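Local coordinates for protein ATP-dependent 6-phosphofructokinase subunit beta (Saccharomyces cerevisiae, PDB 3O8O) that phosphorylates fructose 6-phosphate with ATP to give fructose 1,6-bisphosphate, the first committing step of glycolysis, at residues A114-R118 and S317-S323; N146-T150 and S323-A327; H240-K245 and W447-L451. One frame throughout, in Å; residues are numbered along the deposited sequence.

Interaction 1 (A114-R118 and S317-S323); sequences ADLFR and STPDTPS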
ATOM      1  N   ALA B 114      47.750  30.122  21.232  1.00 81.28           N
ATOM      2  CA  ALA B 114      46.670  30.211  22.215  1.00 81.28           C
ATOM      3  C   ALA B 114      47.175  29.970  23.639  1.00 81.28           C
ATOM      4  O   ALA B 114      46.870  30.749  24.559  1.00 81.28           O
ATOM      5  CB  ALA B 114      45.592  29.210  21.877  1.00 54.44           C
ATOM      6  N   ASP B 115      47.937  28.888  23.812  1.00 81.28           N
ATOM      7  CA  ASP B 115      48.516  28.532  25.112  1.00 81.28           C
ATOM      8  C   ASP B 115      49.382  29.679  25.643  1.00 81.28           C
ATOM      9  O   ASP B 115      49.155  30.161  26.755  1.00 81.28           O
ATOM     10  CB  ASP B 115      49.384  27.275  24.997  1.00 81.28           C
ATOM     11  CG  ASP B 115      49.925  26.821  26.341  1.00 81.28           C
ATOM     12  OD1 ASP B 115      49.289  25.951  26.985  1.00 81.28           O
ATOM     13  OD2 ASP B 115      50.979  27.353  26.760  1.00 81.28           O
ATOM     14  N   LEU B 116      50.371  30.102  24.851  1.00 81.28           N
ATOM     15  CA  LEU B 116      51.239  31.201  25.256  1.00 81.28           C
ATOM     16  C   LEU B 116      50.369  32.344  25.747  1.00 81.28           C
ATOM     17  O   LEU B 116      50.578  32.872  26.845  1.00 81.28           O
ATOM     18  N   PHE B 117      49.382  32.710  24.933  1.00 81.28           N
ATOM     19  CA  PHE B 117      48.450  33.776  25.287  1.00 81.28           C
ATOM     20  C   PHE B 117      47.887  33.505  26.677  1.00 81.28           C
ATOM     21  O   PHE B 117      47.870  34.389  27.539  1.00 81.28           O
ATOM     22  CB  PHE B 117      47.301  33.845  24.271  1.00 81.28           C
ATOM     23  CG  PHE B 117      46.404  35.050  24.444  1.00 81.28           C
ATOM     24  CD1 PHE B 117      46.936  36.332  24.514  1.00 81.28           C
ATOM     25  CD2 PHE B 117      45.027  34.900  24.546  1.00 81.28           C
ATOM     26  CE1 PHE B 117      46.114  37.437  24.690  1.00 81.28           C
ATOM     27  CE2 PHE B 117      44.198  36.009  24.722  1.00 81.28           C
ATOM     28  CZ  PHE B 117      44.743  37.275  24.794  1.00 81.28           C
ATOM     29  N   ARG B 118      47.441  32.272  26.890  1.00 81.27           N
ATOM     30  CA  ARG B 118      46.875  31.875  28.168  1.00 81.27           C
ATOM     31  C   ARG B 118      47.832  32.172  29.322  1.00 81.27           C
ATOM     32  O   ARG B 118      47.456  32.794  30.322  1.00 81.27           O
ATOM     33  CB  ARG B 118      46.543  30.383  28.159  1.00 80.18           C
ATOM     34  CG  ARG B 118      45.615  29.987  29.279  1.00 79.93           C
ATOM     35  CD  ARG B 118      45.608  28.493  29.515  1.00 80.10           C
ATOM     36  NE  ARG B 118      44.814  28.156  30.700  1.00 80.18           N
ATOM     37  CZ  ARG B 118      44.739  26.941  31.238  1.00 79.82           C
ATOM     38  NH1 ARG B 118      45.405  25.925  30.703  1.00 78.67           N
ATOM     39  NH2 ARG B 118      44.008  26.749  32.329  1.00 79.40           N
ATOM     40  N   SER B 317      38.100  23.473  32.640  1.00 81.28           N
ATOM     41  CA  SER B 317      39.531  23.714  32.803  1.00 81.28           C
ATOM     42  C   SER B 317      39.666  24.696  33.967  1.00 81.28           C
ATOM     43  O   SER B 317      38.744  25.495  34.230  1.00 81.28           O
ATOM     44  CB  SER B 317      40.138  24.338  31.549  1.00 65.69           C
ATOM     45  OG  SER B 317      40.470  25.701  31.768  1.00 65.69           O
ATOM     46  N   THR B 318      40.807  24.624  34.658  1.00 81.28           N
ATOM     47  CA  THR B 318      41.100  25.495  35.805  1.00 81.28           C
ATOM     48  C   THR B 318      42.490  26.116  35.675  1.00 81.28           C
ATOM     49  O   THR B 318      43.287  25.708  34.818  1.00 81.28           O
ATOM     50  CB  THR B 318      41.096  24.712  37.118  1.00 80.55           C
ATOM     51  OG1 THR B 318      42.246  23.846  37.140  1.00 80.55           O
ATOM     52  CG2 THR B 318      39.784  23.912  37.270  1.00 80.55           C
ATOM     53  N   PRO B 319      42.802  27.108  36.541  1.00 81.28           N
ATOM     54  CA  PRO B 319      44.118  27.748  36.471  1.00 81.28           C
ATOM     55  C   PRO B 319      45.267  26.743  36.566  1.00 81.28           C
ATOM     56  O   PRO B 319      46.374  27.021  36.087  1.00 81.28           O
ATOM     57  CB  PRO B 319      44.084  28.737  37.640  1.00 74.55           C
ATOM     58  CG  PRO B 319      42.635  29.158  37.677  1.00 74.44           C
ATOM     59  CD  PRO B 319      41.941  27.803  37.524  1.00 74.57           C
ATOM     60  N   ASP B 320      45.010  25.572  37.150  1.00 81.28           N
ATOM     61  CA  ASP B 320      46.076  24.579  37.277  1.00 81.28           C
ATOM     62  C   ASP B 320      46.087  23.518  36.181  1.00 81.28           C
ATOM     63  O   ASP B 320      47.127  22.883  35.958  1.00 81.28           O
ATOM     64  CB  ASP B 320      46.013  23.896  38.647  1.00 81.28           C
ATOM     65  CG  ASP B 320      45.742  24.878  39.774  1.00 81.28           C
ATOM     66  OD1 ASP B 320      44.549  25.208  39.973  1.00 81.28           O
ATOM     67  OD2 ASP B 320      46.712  25.329  40.443  1.00 81.28           O
ATOM     68  N   THR B 321      44.946  23.327  35.503  1.00 81.28           N
ATOM     69  CA  THR B 321      44.820  22.330  34.416  1.00 81.28           C
ATOM     70  C   THR B 321      45.593  22.737  33.153  1.00 81.28           C
ATOM     71  O   THR B 321      45.428  23.852  32.641  1.00 81.28           O
ATOM     72  CB  THR B 321      43.348  22.132  33.987  1.00 81.28           C
ATOM     73  OG1 THR B 321      42.833  23.370  33.484  1.00 81.28           O
ATOM     74  CG2 THR B 321      42.489  21.685  35.152  1.00 81.28           C
ATOM     75  N   PRO B 322      46.450  21.841  32.639  1.00 81.28           N
ATOM     76  CA  PRO B 322      47.228  22.150  31.427  1.00 81.28           C
ATOM     77  C   PRO B 322      46.278  22.384  30.261  1.00 81.28           C
ATOM     78  O   PRO B 322      45.217  21.764  30.199  1.00 81.28           O
ATOM     79  CB  PRO B 322      48.074  20.893  31.225  1.00 81.28           C
ATOM     80  CG  PRO B 322      48.269  20.396  32.634  1.00 81.28           C
ATOM     81  CD  PRO B 322      46.893  20.574  33.248  1.00 81.28           C
ATOM     82  N   SER B 323      46.647  23.269  29.341  1.00 81.28           N
ATOM     83  CA  SER B 323      45.784  23.555  28.204  1.00 81.28           C
ATOM     84  C   SER B 323      45.472  22.280  27.422  1.00 81.28           C
ATOM     85  O   SER B 323      46.383  21.579  26.950  1.00 81.28           O
ATOM     86  CB  SER B 323      46.433  24.598  27.300  1.00 81.28           C
ATOM     87  OG  SER B 323      46.585  25.821  27.998  1.00 81.28           O
TER
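Arg118, reaching out from helix 108-129, gathers three oxygens of the loop 317-323 round the edge of one guanidinium group, and two of them are backbone carbonyls. With CG anti to the backbone N (chi1 -164°) and the chain extended to NE, the flat group is carried well clear of its helix. NH1 does most of the work: it donates to Thr321 O at 2.8 Å and to Ser323 OG at 3.0 Å, both near the guanidinium plane. NH2 adds weak bonds to Thr318 O and Thr321 O, while NE is held by Leu145 O.

Ser323 OG bridges two charged side chains one helical turn apart. It accepts from Arg118 NH1 and donates to Asp115 OD1 at 2.9 Å, coming in from above the carboxylate plane. Within the loop, Thr318 OG1 accepts from the backbone N of Asp320 and of Thr321 in an ST turn and ST motif, which is likely to fix the carbonyls that the arginine meets. Arg118 thus ties its helix to the loop between helix 297-316 and strand 324-328; carbonyl dipoles probably stabilise its charge, and the Asp115 carboxylate probably polarises the serine hydroxyl.

Interaction 2 (N146-T150 and S323-A327); sequences NICGT and SPLIA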
ATOM      1  N   ASN B 146      40.724  30.560  29.975  1.00 81.20           N
ATOM      2  CA  ASN B 146      40.586  29.128  29.773  1.00 81.20           C
ATOM      3  C   ASN B 146      40.498  28.899  28.260  1.00 81.20           C
ATOM      4  O   ASN B 146      39.717  29.553  27.558  1.00 81.20           O
ATOM      5  CB  ASN B 146      39.316  28.586  30.437  1.00 81.28           C
ATOM      6  CG  ASN B 146      39.235  28.911  31.920  1.00 81.28           C
ATOM      7  OD1 ASN B 146      39.019  30.066  32.308  1.00 81.28           O
ATOM      8  ND2 ASN B 146      39.403  27.889  32.759  1.00 81.28           N
ATOM      9  N   ILE B 147      41.310  27.980  27.753  1.00 81.28           N
ATOM     10  CA  ILE B 147      41.273  27.698  26.329  1.00 81.28           C
ATOM     11  C   ILE B 147      41.245  26.208  26.066  1.00 81.28           C
ATOM     12  O   ILE B 147      41.457  25.397  26.977  1.00 81.28           O
ATOM     13  CB  ILE B 147      42.492  28.266  25.599  1.00 47.49           C
ATOM     14  CG1 ILE B 147      43.715  27.376  25.868  1.00 47.49           C
ATOM     15  CG2 ILE B 147      42.687  29.715  26.017  1.00 47.49           C
ATOM     16  CD1 ILE B 147      44.965  27.792  25.075  1.00 61.20           C
ATOM     17  N   CYS B 148      40.940  25.869  24.817  1.00 78.40           N
ATOM     18  CA  CYS B 148      40.922  24.489  24.367  1.00 78.19           C
ATOM     19  C   CYS B 148      41.206  24.489  22.893  1.00 77.49           C
ATOM     20  O   CYS B 148      40.790  25.386  22.153  1.00 78.10           O
ATOM     21  CB  CYS B 148      39.596  23.797  24.611  1.00 81.28           C
ATOM     22  SG  CYS B 148      39.747  22.031  24.250  1.00 81.28           S
ATOM     23  N   GLY B 149      41.920  23.469  22.463  1.00 53.05           N
ATOM     24  CA  GLY B 149      42.290  23.416  21.075  1.00 52.97           C
ATOM     25  C   GLY B 149      41.523  22.369  20.322  1.00 52.95           C
ATOM     26  O   GLY B 149      41.108  21.333  20.877  1.00 53.15           O
ATOM     27  N   THR B 150      41.332  22.666  19.042  1.00 69.28           N
ATOM     28  CA  THR B 150      40.626  21.798  18.115  1.00 68.69           C
ATOM     29  C   THR B 150      41.513  21.896  16.877  1.00 68.45           C
ATOM     30  O   THR B 150      41.651  22.974  16.280  1.00 67.89           O
ATOM     31  CB  THR B 150      39.169  22.334  17.860  1.00 57.89           C
ATOM     32  OG1 THR B 150      38.213  21.513  18.555  1.00 58.19           O
ATOM     33  CG2 THR B 150      38.844  22.343  16.402  1.00 58.28           C
ATOM     34  N   SER B 323      46.647  23.269  29.341  1.00 81.28           N
ATOM     35  CA  SER B 323      45.784  23.555  28.204  1.00 81.28           C
ATOM     36  C   SER B 323      45.472  22.280  27.422  1.00 81.28           C
ATOM     37  O   SER B 323      46.383  21.579  26.950  1.00 81.28           O
ATOM     38  CB  SER B 323      46.433  24.598  27.300  1.00 81.28           C
ATOM     39  OG  SER B 323      46.585  25.821  27.998  1.00 81.28           O
ATOM     40  N   PRO B 324      44.165  21.962  27.284  1.00 81.24           N
ATOM     41  CA  PRO B 324      43.652  20.785  26.581  1.00 81.24           C
ATOM     42  C   PRO B 324      43.547  20.977  25.068  1.00 81.24           C
ATOM     43  O   PRO B 324      43.733  22.075  24.543  1.00 81.24           O
ATOM     44  CB  PRO B 324      42.293  20.586  27.233  1.00 78.49           C
ATOM     45  CG  PRO B 324      41.813  22.007  27.326  1.00 78.49           C
ATOM     46  CD  PRO B 324      43.045  22.728  27.871  1.00 78.49           C
ATOM     47  N   LEU B 325      43.227  19.884  24.388  1.00 81.28           N
ATOM     48  CA  LEU B 325      43.098  19.848  22.942  1.00 81.28           C
ATOM     49  C   LEU B 325      42.321  18.570  22.638  1.00 81.28           C
ATOM     50  O   LEU B 325      42.626  17.508  23.195  1.00 81.28           O
ATOM     51  CB  LEU B 325      44.503  19.832  22.338  1.00 60.21           C
ATOM     52  CG  LEU B 325      44.808  19.175  21.003  1.00 59.82           C
ATOM     53  CD1 LEU B 325      46.166  19.695  20.485  1.00 60.07           C
ATOM     54  CD2 LEU B 325      44.809  17.650  21.176  1.00 58.95           C
ATOM     55  N   ILE B 326      41.300  18.655  21.790  1.00 72.35           N
ATOM     56  CA  ILE B 326      40.531  17.449  21.488  1.00 72.72           C
ATOM     57  C   ILE B 326      41.025  16.685  20.273  1.00 72.30           C
ATOM     58  O   ILE B 326      41.301  17.270  19.221  1.00 71.21           O
ATOM     59  CB  ILE B 326      39.041  17.733  21.285  1.00 80.94           C
ATOM     60  CG1 ILE B 326      38.355  18.028  22.620  1.00 80.94           C
ATOM     61  CG2 ILE B 326      38.381  16.503  20.719  1.00 80.94           C
ATOM     62  CD1 ILE B 326      38.769  19.324  23.260  1.00 71.07           C
ATOM     63  N   ALA B 327      41.123  15.365  20.424  1.00 77.19           N
ATOM     64  CA  ALA B 327      41.589  14.510  19.337  1.00 77.92           C
ATOM     65  C   ALA B 327      40.825  13.191  19.249  1.00 77.80           C
ATOM     66  O   ALA B 327      39.838  12.968  19.949  1.00 77.67           O
ATOM     67  CB  ALA B 327      43.076  14.235  19.509  1.00 81.28           C
TER
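A parallel pairing in the mixed sheet of the N-terminal phosphofructokinase domain brings Gly149 of strand 146-151 beside Leu325 of strand 324-328, their CA atoms 4.1 Å apart. Gly149 bonds to both residues flanking Leu325, as a parallel bridge requires: its N donates to Pro324 O at 3.1 Å, and its O accepts from Ile326 N at 2.8 Å with an N-H...O angle of 161°. The same oxygen also receives a CA-H...O contact from Leu325 CA. One step earlier the ladder has no bond to make, because Pro324 lacks an N-H; its ring carbon CD lies against Ile147 O instead.

Side chains sort onto the two faces. Cys148, with SG anti to the backbone N (chi1 -172°), lays its sulfur against Pro324 CG at 3.7 Å and against Ile326 CD1, a pair modelled too close for its exact spacing to be trusted. The other face carries Ile147, whose CG1 sits between its backbone N and carbonyl carbon (chi1 76°); CG1 and CD1 are thereby brought alongside the OG of Ser323, each at 3.9 Å. That hydroxyl finds its polar partners on helix 108-129, so the isoleucine offers it only apolar packing.

The chain between the two strands runs through the domain's second, four-stranded sheet before helix 297-316 leads back to strand 324-328. This returning helix covers the Cys148 and Ile326 face, touching Cys148 with Ala313 and Val314, and Ile326 with Gln306 and Glu309. Ile147 meets Ala114 of helix 108-129 on the other face. Strand 146-151 bonds to strand 101-106 along its remaining edge, and strand 333-337 lies antiparallel beyond strand 324-328.

Interaction 3 (H240-K245 and W447-L451); sequences HRSRGK and WKDML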
ATOM      1  N   HIS B 240      54.315  -3.186 -14.503  1.00 81.28           N
ATOM      2  CA  HIS B 240      52.886  -2.916 -14.589  1.00 81.28           C
ATOM      3  C   HIS B 240      52.456  -2.643 -16.025  1.00 81.28           C
ATOM      4  O   HIS B 240      51.543  -3.299 -16.534  1.00 81.28           O
ATOM      5  CB  HIS B 240      52.494  -1.706 -13.731  1.00 73.67           C
ATOM      6  CG  HIS B 240      52.377  -2.007 -12.274  1.00 73.51           C
ATOM      7  ND1 HIS B 240      51.859  -3.192 -11.802  1.00 73.78           N
ATOM      8  CD2 HIS B 240      52.707  -1.279 -11.183  1.00 73.24           C
ATOM      9  CE1 HIS B 240      51.878  -3.185 -10.480  1.00 72.49           C
ATOM     10  NE2 HIS B 240      52.389  -2.035 -10.078  1.00 72.65           N
ATOM     11  N   ARG B 241      53.116  -1.679 -16.672  1.00 64.37           N
ATOM     12  CA  ARG B 241      52.758  -1.294 -18.025  1.00 63.75           C
ATOM     13  C   ARG B 241      52.929  -2.430 -18.996  1.00 64.22           C
ATOM     14  O   ARG B 241      52.056  -2.675 -19.834  1.00 63.83           O
ATOM     15  CB  ARG B 241      53.576  -0.089 -18.484  1.00 65.56           C
ATOM     16  CG  ARG B 241      53.282   1.196 -17.739  1.00 65.84           C
ATOM     17  CD  ARG B 241      54.070   2.334 -18.340  1.00 65.50           C
ATOM     18  NE  ARG B 241      53.681   2.617 -19.724  1.00 64.89           N
ATOM     19  CZ  ARG B 241      52.560   3.233 -20.073  1.00 64.70           C
ATOM     20  NH1 ARG B 241      51.715   3.626 -19.130  1.00 64.44           N
ATOM     21  NH2 ARG B 241      52.293   3.476 -21.357  1.00 63.99           N
ATOM     22  N   SER B 242      54.050  -3.127 -18.884  1.00 81.28           N
ATOM     23  CA  SER B 242      54.324  -4.242 -19.770  1.00 81.28           C
ATOM     24  C   SER B 242      53.303  -5.356 -19.598  1.00 81.28           C
ATOM     25  O   SER B 242      53.059  -6.123 -20.524  1.00 81.28           O
ATOM     26  CB  SER B 242      55.701  -4.788 -19.481  1.00 81.28           C
ATOM     27  OG  SER B 242      55.762  -5.141 -18.114  1.00 81.28           O
ATOM     28  N   ARG B 243      52.707  -5.458 -18.418  1.00 81.28           N
ATOM     29  CA  ARG B 243      51.721  -6.506 -18.209  1.00 81.28           C
ATOM     30  C   ARG B 243      50.265  -6.077 -18.531  1.00 81.28           C
ATOM     31  O   ARG B 243      49.313  -6.836 -18.288  1.00 81.28           O
ATOM     32  CB  ARG B 243      51.813  -7.067 -16.785  1.00 61.54           C
ATOM     33  CG  ARG B 243      50.809  -8.202 -16.560  1.00 61.33           C
ATOM     34  CD  ARG B 243      51.453  -9.518 -16.270  1.00 60.87           C
ATOM     35  NE  ARG B 243      52.189  -9.396 -15.032  1.00 61.74           N
ATOM     36  CZ  ARG B 243      51.859  -9.920 -13.853  1.00 62.82           C
ATOM     37  NH1 ARG B 243      50.763 -10.662 -13.676  1.00 62.82           N
ATOM     38  NH2 ARG B 243      52.659  -9.657 -12.825  1.00 62.82           N
ATOM     39  N   GLY B 244      50.084  -4.880 -19.091  1.00 81.04           N
ATOM     40  CA  GLY B 244      48.742  -4.451 -19.445  1.00 81.04           C
ATOM     41  C   GLY B 244      48.293  -3.056 -19.041  1.00 81.04           C
ATOM     42  O   GLY B 244      47.748  -2.313 -19.876  1.00 81.04           O
ATOM     43  N   LYS B 245      48.501  -2.696 -17.773  1.00 59.43           N
ATOM     44  CA  LYS B 245      48.086  -1.391 -17.301  1.00 57.32           C
ATOM     45  C   LYS B 245      48.449  -0.284 -18.295  1.00 56.92           C
ATOM     46  O   LYS B 245      49.618  -0.037 -18.528  1.00 56.76           O
ATOM     47  CB  LYS B 245      48.711  -1.123 -15.943  1.00 63.41           C
ATOM     48  CG  LYS B 245      48.151   0.125 -15.258  1.00 61.85           C
ATOM     49  CD  LYS B 245      48.440   0.078 -13.775  1.00 61.01           C
ATOM     50  CE  LYS B 245      48.246   1.425 -13.136  1.00 60.71           C
ATOM     51  NZ  LYS B 245      48.788   1.381 -11.746  1.00 59.71           N
ATOM     52  N   TRP B 447      45.819 -10.425 -12.223  1.00 81.28           N
ATOM     53  CA  TRP B 447      46.093  -9.018 -12.021  1.00 81.28           C
ATOM     54  C   TRP B 447      45.568  -8.136 -13.159  1.00 81.28           C
ATOM     55  O   TRP B 447      44.895  -7.143 -12.904  1.00 81.28           O
ATOM     56  CB  TRP B 447      47.588  -8.805 -11.863  1.00 46.41           C
ATOM     57  CG  TRP B 447      47.979  -7.389 -11.552  1.00 44.17           C
ATOM     58  CD1 TRP B 447      48.087  -6.815 -10.312  1.00 43.50           C
ATOM     59  CD2 TRP B 447      48.419  -6.403 -12.488  1.00 42.71           C
ATOM     60  NE1 TRP B 447      48.589  -5.536 -10.420  1.00 42.18           N
ATOM     61  CE2 TRP B 447      48.801  -5.261 -11.743  1.00 41.70           C
ATOM     62  CE3 TRP B 447      48.531  -6.378 -13.881  1.00 42.31           C
ATOM     63  CZ2 TRP B 447      49.294  -4.114 -12.340  1.00 41.25           C
ATOM     64  CZ3 TRP B 447      49.020  -5.235 -14.486  1.00 42.79           C
ATOM     65  CH2 TRP B 447      49.402  -4.111 -13.709  1.00 41.96           C
ATOM     66  N   LYS B 448      45.850  -8.482 -14.410  1.00 81.25           N
ATOM     67  CA  LYS B 448      45.378  -7.648 -15.517  1.00 81.25           C
ATOM     68  C   LYS B 448      43.849  -7.528 -15.593  1.00 81.25           C
ATOM     69  O   LYS B 448      43.313  -6.472 -15.949  1.00 81.25           O
ATOM     70  CB  LYS B 448      45.904  -8.170 -16.855  1.00 81.28           C
ATOM     71  CG  LYS B 448      45.338  -7.438 -18.074  1.00 81.12           C
ATOM     72  CD  LYS B 448      45.817  -8.065 -19.382  1.00 81.28           C
ATOM     73  CE  LYS B 448      45.648  -9.588 -19.358  1.00 81.28           C
ATOM     74  NZ  LYS B 448      44.257  -9.998 -19.005  1.00 81.28           N
ATOM     75  N   ASP B 449      43.143  -8.605 -15.270  1.00 75.22           N
ATOM     76  CA  ASP B 449      41.684  -8.579 -15.313  1.00 75.20           C
ATOM     77  C   ASP B 449      41.050  -7.681 -14.249  1.00 74.92           C
ATOM     78  O   ASP B 449      39.856  -7.357 -14.322  1.00 74.57           O
ATOM     79  CB  ASP B 449      41.106  -9.974 -15.100  1.00 76.32           C
ATOM     80  CG  ASP B 449      41.319 -10.878 -16.263  1.00 76.32           C
ATOM     81  OD1 ASP B 449      41.588 -10.367 -17.373  1.00 76.32           O
ATOM     82  OD2 ASP B 449      41.194 -12.103 -16.051  1.00 76.32           O
ATOM     83  N   MET B 450      41.833  -7.305 -13.248  1.00 68.36           N
ATOM     84  CA  MET B 450      41.305  -6.505 -12.165  1.00 66.65           C
ATOM     85  C   MET B 450      41.746  -5.066 -12.190  1.00 65.53           C
ATOM     86  O   MET B 450      41.637  -4.383 -11.177  1.00 65.40           O
ATOM     87  CB  MET B 450      41.693  -7.119 -10.831  1.00 64.45           C
ATOM     88  CG  MET B 450      41.444  -8.596 -10.732  1.00 65.93           C
ATOM     89  SD  MET B 450      41.881  -9.219  -9.089  1.00 68.37           S
ATOM     90  CE  MET B 450      43.571  -8.765  -8.969  1.00 68.72           C
ATOM     91  N   LEU B 451      42.248  -4.588 -13.321  1.00 81.28           N
ATOM     92  CA  LEU B 451      42.665  -3.192 -13.372  1.00 80.23           C
ATOM     93  C   LEU B 451      41.450  -2.309 -13.066  1.00 79.71           C
ATOM     94  O   LEU B 451      40.372  -2.529 -13.621  1.00 81.28           O
ATOM     95  CB  LEU B 451      43.239  -2.857 -14.749  1.00 78.97           C
ATOM     96  CG  LEU B 451      44.619  -3.429 -15.082  1.00 78.19           C
ATOM     97  CD1 LEU B 451      44.640  -3.748 -16.554  1.00 75.91           C
ATOM     98  CD2 LEU B 451      45.732  -2.458 -14.725  1.00 77.02           C
TER
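Trp447 opens the second segment and carries most of the contact, its indole set among the side chains of His240, Arg243 and Lys245. CG lies anti to the backbone N (chi1 -176°), which sends the six-membered ring toward the end of helix 228-242. There it meets the imidazole of His240 rim to rim: the planes are 5° apart and the centroids 4.8 Å apart, yet neither ring covers the other, and the closest atoms are modelled too near each other to be relied on. Lys245 CB approaches Trp447 CH2 at 3.8 Å, and Arg243 CG reaches Trp447 CE3 at 4.0 Å, the guanidinium of Arg243 being tilted 39° from the indole. With the indole cut back to an alanine, His240 and the methylenes of Arg243 and Lys245 would probably lose their common partner, and a gap would be likely to open between the two domains.

Lys448 comes next. Its CB, CG and CD run past Arg243 O, with CD at 3.9 Å, and the chain then bends so that NZ forms a salt bridge with Asp449 OD1. Gly244 lies beside this chain: a beta carbon there would press on Lys448 CG and, at this backbone conformation, on the preceding carbonyl O as well. After the short 3-10 turn, Leu451 closes the segment by placing CD2 3.5 Å from Lys245 CB.

The interdomain linker completes the site, with His383 edge-to-face to both His240 and Trp447. Arg243 forms a salt bridge with Asp382 and Lys245 one with Asp215, which is consistent with the basic residues lending mainly their aliphatic carbons to an apolar join between the catalytic and regulatory domains.

In the fold
Interactions 1 and 2 form one continuous unit, their centres 9 Å apart. Ser323 belongs to both, and a probable hydrogen bond of 2.6 Å between Ser317 OG and Asn146 ND2 ties them again. The pair lies beside the presumed nucleotide and magnesium site: the side chain of Asp108 is about 7 Å from that of Leu325 and about 10 Å from that of Asp115. Interaction 3, which joins the two domains, lies across the chain's centre, 56 Å from interaction 1 and 49 Å from interaction 2 between centres. Its Lys245 side chain is about 11 Å from that of Arg190, which binds fructose 6-phosphate at a site shared with subunit alpha.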